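Local atomic coordinates of protein Dok-7 (Mus musculus, PDB entry 3ML4), a protein that acts as a cytoplasmic adaptor that binds phosphoinositides and the receptor kinase MuSK, inducing MuSK autophosphorylation during formation of the neuromuscular synapse. Residues G131-H136 with L142-D147; H116-T121 with S197-C202. One frame throughout, in Å; residues are numbered along the deposited sequence.

Contact 1 (G131-H136 with L142-D147); sequences GPATLH and LVLARD
The carbonyl oxygen of V143 takes the backbone N-H of H136 at 2.7 Å, nearly straight (169° at the hydrogen), and also a CA-H contact from L135, whose CA lies 3.6 Å from that same V143 O. In return V143 N donates to H136 O, completing one antiparallel hydrogen-bonded pair. T134 and A145 form the next, with T134 N to A145 O at 2.9 Å, and between the two L135 faces L144 in a non-hydrogen-bonded pair. This is the standard pattern of a beta hairpin; the axes of the short segments 133-136 and 142-146 come within 4.7 Å, their directions 160° apart.

L135 does most of the apolar work on one face. Its CG stands anti to the backbone N (chi1 -176°), a setting from which CD1 lies against the side chains of L142 and L144 on the partner strand, at 3.8 Å from L142 CD1 and 3.7 Å from L144 CG. On the other face the methyl of A145 approaches the H136 imidazole obliquely, CB to CD2 3.9 Å.

Toward the corner at P132, R146 bends its chain at chi3 and gives NH1 to a water, at the edge of the guanidinium and in its plane; this water also hydrogen-bonds G131 O. NE is weakly paired with D147 and forms a salt bridge with E129.

Strands 115-122 and 151-157 flank the hairpin within the PTB sheet. The face with T134, H136 and V143 meets strand 59-71 of the PH domain, through E70 and C67, while L144 packs against V120 and L128.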
loop_
_atom_site.group_PDB
_atom_site.type_symbol
_atom_site.label_atom_id
_atom_site.label_comp_id
_atom_site.label_asym_id
_atom_site.label_seq_id
_atom_site.Cartn_x
_atom_site.Cartn_y
_atom_site.Cartn_z
ATOM N N GLY B 131 -18.079 -12.094 -24.635
ATOM C CA GLY B 131 -18.829 -13.035 -23.798
ATOM C C GLY B 131 -18.774 -12.689 -22.319
ATOM O O GLY B 131 -18.117 -11.716 -21.938
ATOM N N PRO B 132 -19.454 -13.492 -21.468
ATOM C CA PRO B 132 -19.416 -13.281 -20.017
ATOM C C PRO B 132 -17.992 -13.162 -19.473
ATOM O O PRO B 132 -17.081 -13.873 -19.916
ATOM C CB PRO B 132 -20.091 -14.538 -19.466
ATOM C CG PRO B 132 -21.035 -14.937 -20.545
ATOM C CD PRO B 132 -20.302 -14.645 -21.823
ATOM N N ALA B 133 -17.813 -12.246 -18.530
ATOM C CA ALA B 133 -16.526 -11.999 -17.894
ATOM C C ALA B 133 -16.794 -11.245 -16.613
ATOM O O ALA B 133 -17.920 -10.829 -16.359
ATOM C CB ALA B 133 -15.641 -11.177 -18.797
ATOM N N THR B 134 -15.761 -11.059 -15.804
ATOM C CA THR B 134 -15.916 -10.269 -14.591
ATOM C C THR B 134 -14.904 -9.131 -14.562
ATOM O O THR B 134 -13.709 -9.355 -14.728
ATOM C CB THR B 134 -15.868 -11.154 -13.315
ATOM O OG1 THR B 134 -15.717 -10.327 -12.159
ATOM C CG2 THR B 134 -14.712 -12.128 -13.377
ATOM N N LEU B 135 -15.394 -7.907 -14.389
ATOM C CA LEU B 135 -14.517 -6.740 -14.315
ATOM C C LEU B 135 -14.060 -6.513 -12.882
ATOM O O LEU B 135 -14.888 -6.421 -11.974
ATOM C CB LEU B 135 -15.218 -5.483 -14.848
ATOM C CG LEU B 135 -14.353 -4.215 -14.906
ATOM C CD1 LEU B 135 -13.391 -4.236 -16.094
ATOM C CD2 LEU B 135 -15.222 -2.971 -14.950
ATOM N N HIS B 136 -12.747 -6.425 -12.684
ATOM C CA HIS B 136 -12.183 -6.181 -11.351
ATOM C C HIS B 136 -11.469 -4.842 -11.244
ATOM O O HIS B 136 -10.615 -4.511 -12.068
ATOM C CB HIS B 136 -11.211 -7.294 -10.952
ATOM C CG HIS B 136 -11.846 -8.642 -10.837
ATOM N ND1 HIS B 136 -12.278 -9.160 -9.637
ATOM C CD2 HIS B 136 -12.121 -9.580 -11.773
ATOM C CE1 HIS B 136 -12.795 -10.359 -9.837
ATOM N NE2 HIS B 136 -12.710 -10.638 -11.125
ATOM N N LEU B 142 -7.195 -1.794 -13.293
ATOM C CA LEU B 142 -8.432 -2.363 -13.802
ATOM C C LEU B 142 -8.111 -3.603 -14.614
ATOM O O LEU B 142 -7.198 -3.610 -15.436
ATOM C CB LEU B 142 -9.195 -1.351 -14.662
ATOM C CG LEU B 142 -10.609 -1.746 -15.108
ATOM C CD1 LEU B 142 -11.601 -1.651 -13.947
ATOM C CD2 LEU B 142 -11.067 -0.889 -16.287
ATOM N N VAL B 143 -8.883 -4.651 -14.374
ATOM C CA VAL B 143 -8.644 -5.943 -14.984
ATOM C C VAL B 143 -9.962 -6.562 -15.442
ATOM O O VAL B 143 -11.000 -6.387 -14.805
ATOM C CB VAL B 143 -7.865 -6.866 -13.996
ATOM C CG1 VAL B 143 -8.291 -8.325 -14.083
ATOM C CG2 VAL B 143 -6.376 -6.725 -14.218
ATOM N N LEU B 144 -9.911 -7.259 -16.569
ATOM C CA LEU B 144 -10.998 -8.137 -16.976
ATOM C C LEU B 144 -10.552 -9.583 -16.811
ATOM O O LEU B 144 -9.411 -9.916 -17.122
ATOM C CB LEU B 144 -11.435 -7.846 -18.420
ATOM C CG LEU B 144 -12.623 -6.889 -18.570
ATOM C CD1 LEU B 144 -12.754 -6.372 -19.996
ATOM C CD2 LEU B 144 -13.929 -7.547 -18.126
ATOM N N ALA B 145 -11.444 -10.433 -16.315
ATOM C CA ALA B 145 -11.092 -11.829 -16.034
ATOM C C ALA B 145 -12.147 -12.818 -16.513
ATOM O O ALA B 145 -13.346 -12.553 -16.433
ATOM C CB ALA B 145 -10.801 -12.025 -14.544
ATOM N N ARG B 146 -11.671 -13.963 -16.996
ATOM C CA ARG B 146 -12.505 -14.988 -17.617
ATOM C C ARG B 146 -12.125 -16.375 -17.152
ATOM O O ARG B 146 -10.989 -16.614 -16.726
ATOM C CB ARG B 146 -12.301 -14.985 -19.128
ATOM C CG ARG B 146 -13.332 -14.253 -19.918
ATOM C CD ARG B 146 -13.072 -14.463 -21.399
ATOM N NE ARG B 146 -13.625 -15.728 -21.869
ATOM C CZ ARG B 146 -14.848 -15.869 -22.366
ATOM N NH1 ARG B 146 -15.656 -14.820 -22.465
ATOM N NH2 ARG B 146 -15.262 -17.062 -22.765
ATOM N N ASP B 147 -13.083 -17.289 -17.300
ATOM C CA ASP B 147 -12.885 -18.730 -17.116
ATOM C C ASP B 147 -12.645 -19.148 -15.668
ATOM O O ASP B 147 -12.552 -18.320 -14.757
ATOM C CB ASP B 147 -11.758 -19.283 -18.014
ATOM C CG ASP B 147 -11.800 -18.742 -19.439
ATOM O OD1 ASP B 147 -12.877 -18.304 -19.897
ATOM O OD2 ASP B 147 -10.741 -18.757 -20.105
HETATM O O HOH W 1 -15.033 -12.141 -22.021
#

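Contact 2 (H116-T121 with S197-C202); sequences HRFHVT and SFLFDC
L199 sets one methyl over the imidazole of H116 and the other at the rim of F118, so that a single leucine fork meets two rings in different ways. CD1 stands 3.6 Å from the centroid of the H116 ring and 17° off its normal, a CH-pi contact displaced toward CE1, to which it is closest at 3.4 Å. CD2 of L199 lies 3.8 Å from CG of H116 and meets the edge of the F118 ring, near its plane, 4.1 Å from CE2 of F118. CB of L199 already points toward the strand, and with CG anti to the backbone N (chi1 -159°) the two methyls end up at the two rings. Here the C-terminal helix of the PTB domain, residues 193-203, packs against the first strand of the sheet, the capping helix characteristic of the PH-like fold. The imidazole is also held through NE2, which is hydrogen-bonded to E114 OE1, two residues earlier. Were H116 replaced by an alanine, L199 CD1 would probably lose the ring face beneath it and E114 OE1 a hydrogen-bonding partner. L137 of the adjoining strand touches L199, and M196, one helical turn before the leucine, packs on F118.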
loop_
_atom_site.group_PDB
_atom_site.type_symbol
_atom_site.label_atom_id
_atom_site.label_comp_id
_atom_site.label_asym_id
_atom_site.label_seq_id
_atom_site.Cartn_x
_atom_site.Cartn_y
_atom_site.Cartn_z
ATOM N N HIS B 116 -13.246 -4.502 -5.989
ATOM C CA HIS B 116 -14.640 -4.663 -6.378
ATOM C C HIS B 116 -14.712 -5.506 -7.644
ATOM O O HIS B 116 -13.760 -5.540 -8.429
ATOM C CB HIS B 116 -15.258 -3.293 -6.665
ATOM C CG HIS B 116 -15.198 -2.340 -5.510
ATOM N ND1 HIS B 116 -16.322 -1.944 -4.813
ATOM C CD2 HIS B 116 -14.154 -1.693 -4.939
ATOM C CE1 HIS B 116 -15.970 -1.103 -3.858
ATOM N NE2 HIS B 116 -14.660 -0.933 -3.914
ATOM N N ARG B 117 -15.836 -6.182 -7.848
ATOM C CA ARG B 117 -16.014 -6.982 -9.043
ATOM C C ARG B 117 -17.439 -6.860 -9.562
ATOM O O ARG B 117 -18.390 -6.787 -8.782
ATOM C CB ARG B 117 -15.640 -8.445 -8.774
ATOM C CG ARG B 117 -16.794 -9.316 -8.323
ATOM C CD ARG B 117 -16.354 -10.693 -7.908
ATOM N NE ARG B 117 -16.416 -10.822 -6.459
ATOM C CZ ARG B 117 -17.518 -11.132 -5.788
ATOM N NH1 ARG B 117 -18.653 -11.365 -6.446
ATOM N NH2 ARG B 117 -17.486 -11.214 -4.459
ATOM N N PHE B 118 -17.578 -6.834 -10.883
ATOM C CA PHE B 118 -18.884 -6.752 -11.535
ATOM C C PHE B 118 -18.963 -7.760 -12.669
ATOM O O PHE B 118 -18.106 -7.765 -13.558
ATOM C CB PHE B 118 -19.114 -5.354 -12.103
ATOM C CG PHE B 118 -18.935 -4.240 -11.104
ATOM C CD1 PHE B 118 -20.036 -3.666 -10.483
ATOM C CD2 PHE B 118 -17.662 -3.747 -10.802
ATOM C CE1 PHE B 118 -19.878 -2.622 -9.566
ATOM C CE2 PHE B 118 -17.497 -2.717 -9.889
ATOM C CZ PHE B 118 -18.611 -2.150 -9.273
ATOM N N HIS B 119 -19.983 -8.622 -12.628
ATOM C CA HIS B 119 -20.255 -9.556 -13.718
ATOM C C HIS B 119 -20.713 -8.787 -14.959
ATOM O O HIS B 119 -21.741 -8.104 -14.935
ATOM C CB HIS B 119 -21.322 -10.579 -13.316
ATOM C CG HIS B 119 -20.865 -11.579 -12.295
ATOM N ND1 HIS B 119 -21.570 -11.847 -11.139
ATOM C CD2 HIS B 119 -19.750 -12.350 -12.241
ATOM C CE1 HIS B 119 -20.926 -12.760 -10.432
ATOM N NE2 HIS B 119 -19.818 -13.079 -11.075
ATOM N N VAL B 120 -19.936 -8.896 -16.033
ATOM C CA VAL B 120 -20.207 -8.181 -17.286
ATOM C C VAL B 120 -20.149 -9.093 -18.523
ATOM O O VAL B 120 -19.673 -10.231 -18.457
ATOM C CB VAL B 120 -19.222 -6.989 -17.501
ATOM C CG1 VAL B 120 -19.247 -6.018 -16.305
ATOM C CG2 VAL B 120 -17.800 -7.492 -17.778
ATOM N N THR B 121 -20.645 -8.574 -19.644
ATOM C CA THR B 121 -20.520 -9.212 -20.944
ATOM C C THR B 121 -19.719 -8.285 -21.844
ATOM O O THR B 121 -20.134 -7.153 -22.096
ATOM C CB THR B 121 -21.899 -9.458 -21.582
ATOM O OG1 THR B 121 -22.797 -10.004 -20.604
ATOM C CG2 THR B 121 -21.781 -10.400 -22.776
ATOM N N SER B 197 -19.315 3.601 -12.736
ATOM C CA SER B 197 -18.895 4.962 -13.059
ATOM C C SER B 197 -18.628 5.781 -11.797
ATOM O O SER B 197 -17.657 6.547 -11.733
ATOM C CB SER B 197 -19.963 5.645 -13.918
ATOM O OG SER B 197 -19.442 6.784 -14.574
ATOM N N PHE B 198 -19.493 5.613 -10.798
ATOM C CA PHE B 198 -19.344 6.301 -9.527
ATOM C C PHE B 198 -18.105 5.823 -8.762
ATOM O O PHE B 198 -17.404 6.621 -8.133
ATOM C CB PHE B 198 -20.597 6.126 -8.675
ATOM C CG PHE B 198 -20.414 6.537 -7.246
ATOM C CD1 PHE B 198 -20.352 7.887 -6.900
ATOM C CD2 PHE B 198 -20.293 5.575 -6.244
ATOM C CE1 PHE B 198 -20.183 8.269 -5.577
ATOM C CE2 PHE B 198 -20.126 5.946 -4.918
ATOM C CZ PHE B 198 -20.067 7.292 -4.581
ATOM N N LEU B 199 -17.852 4.519 -8.819
ATOM C CA LEU B 199 -16.646 3.945 -8.249
ATOM C C LEU B 199 -15.418 4.564 -8.912
ATOM O O LEU B 199 -14.477 4.984 -8.237
ATOM C CB LEU B 199 -16.643 2.432 -8.453
ATOM C CG LEU B 199 -15.753 1.612 -7.526
ATOM C CD1 LEU B 199 -16.547 1.268 -6.285
ATOM C CD2 LEU B 199 -15.283 0.351 -8.223
ATOM N N PHE B 200 -15.456 4.622 -10.242
ATOM C CA PHE B 200 -14.412 5.246 -11.048
ATOM C C PHE B 200 -14.211 6.719 -10.682
ATOM O O PHE B 200 -13.082 7.160 -10.466
ATOM C CB PHE B 200 -14.747 5.099 -12.535
ATOM C CG PHE B 200 -14.254 3.820 -13.165
ATOM C CD1 PHE B 200 -14.334 2.599 -12.491
ATOM C CD2 PHE B 200 -13.736 3.835 -14.454
ATOM C CE1 PHE B 200 -13.886 1.416 -13.086
ATOM C CE2 PHE B 200 -13.281 2.661 -15.059
ATOM C CZ PHE B 200 -13.358 1.449 -14.372
ATOM N N ASP B 201 -15.310 7.465 -10.596
ATOM C CA ASP B 201 -15.279 8.882 -10.222
ATOM C C ASP B 201 -14.603 9.115 -8.878
ATOM O O ASP B 201 -13.857 10.086 -8.700
ATOM C CB ASP B 201 -16.702 9.456 -10.176
ATOM C CG ASP B 201 -17.327 9.599 -11.556
ATOM O OD1 ASP B 201 -16.590 9.605 -12.567
ATOM O OD2 ASP B 201 -18.564 9.708 -11.623
ATOM N N CYS B 202 -14.886 8.228 -7.930
ATOM C CA CYS B 202 -14.355 8.347 -6.592
ATOM C C CYS B 202 -12.859 8.063 -6.558
ATOM O O CYS B 202 -12.091 8.888 -6.060
ATOM C CB CYS B 202 -15.112 7.427 -5.639
ATOM S SG CYS B 202 -16.768 8.017 -5.222
#

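Contact 1 is nested inside the chain loop that contact 2 closes, and their centres lie 12 Å apart. Strand 115-122 runs beside strand 133-138, and the two contacts are joined by probable hydrogen bonds from A133 N to V120 O (2.7 Å) and from L135 N to F118 O (2.8 Å). Side chains meet as well: L142 CD1 packs on F200 CZ at 3.6 Å, bringing the hairpin up to the helix, while H136 ND1 lies 3.5 Å from R117 CB. Helix 193-203 packs on the sheet through L199 and touches the bound peptide of the MuSK juxtamembrane region through S197 and through a hydrogen bond between D201 OD1 and a polar side chain of the peptide.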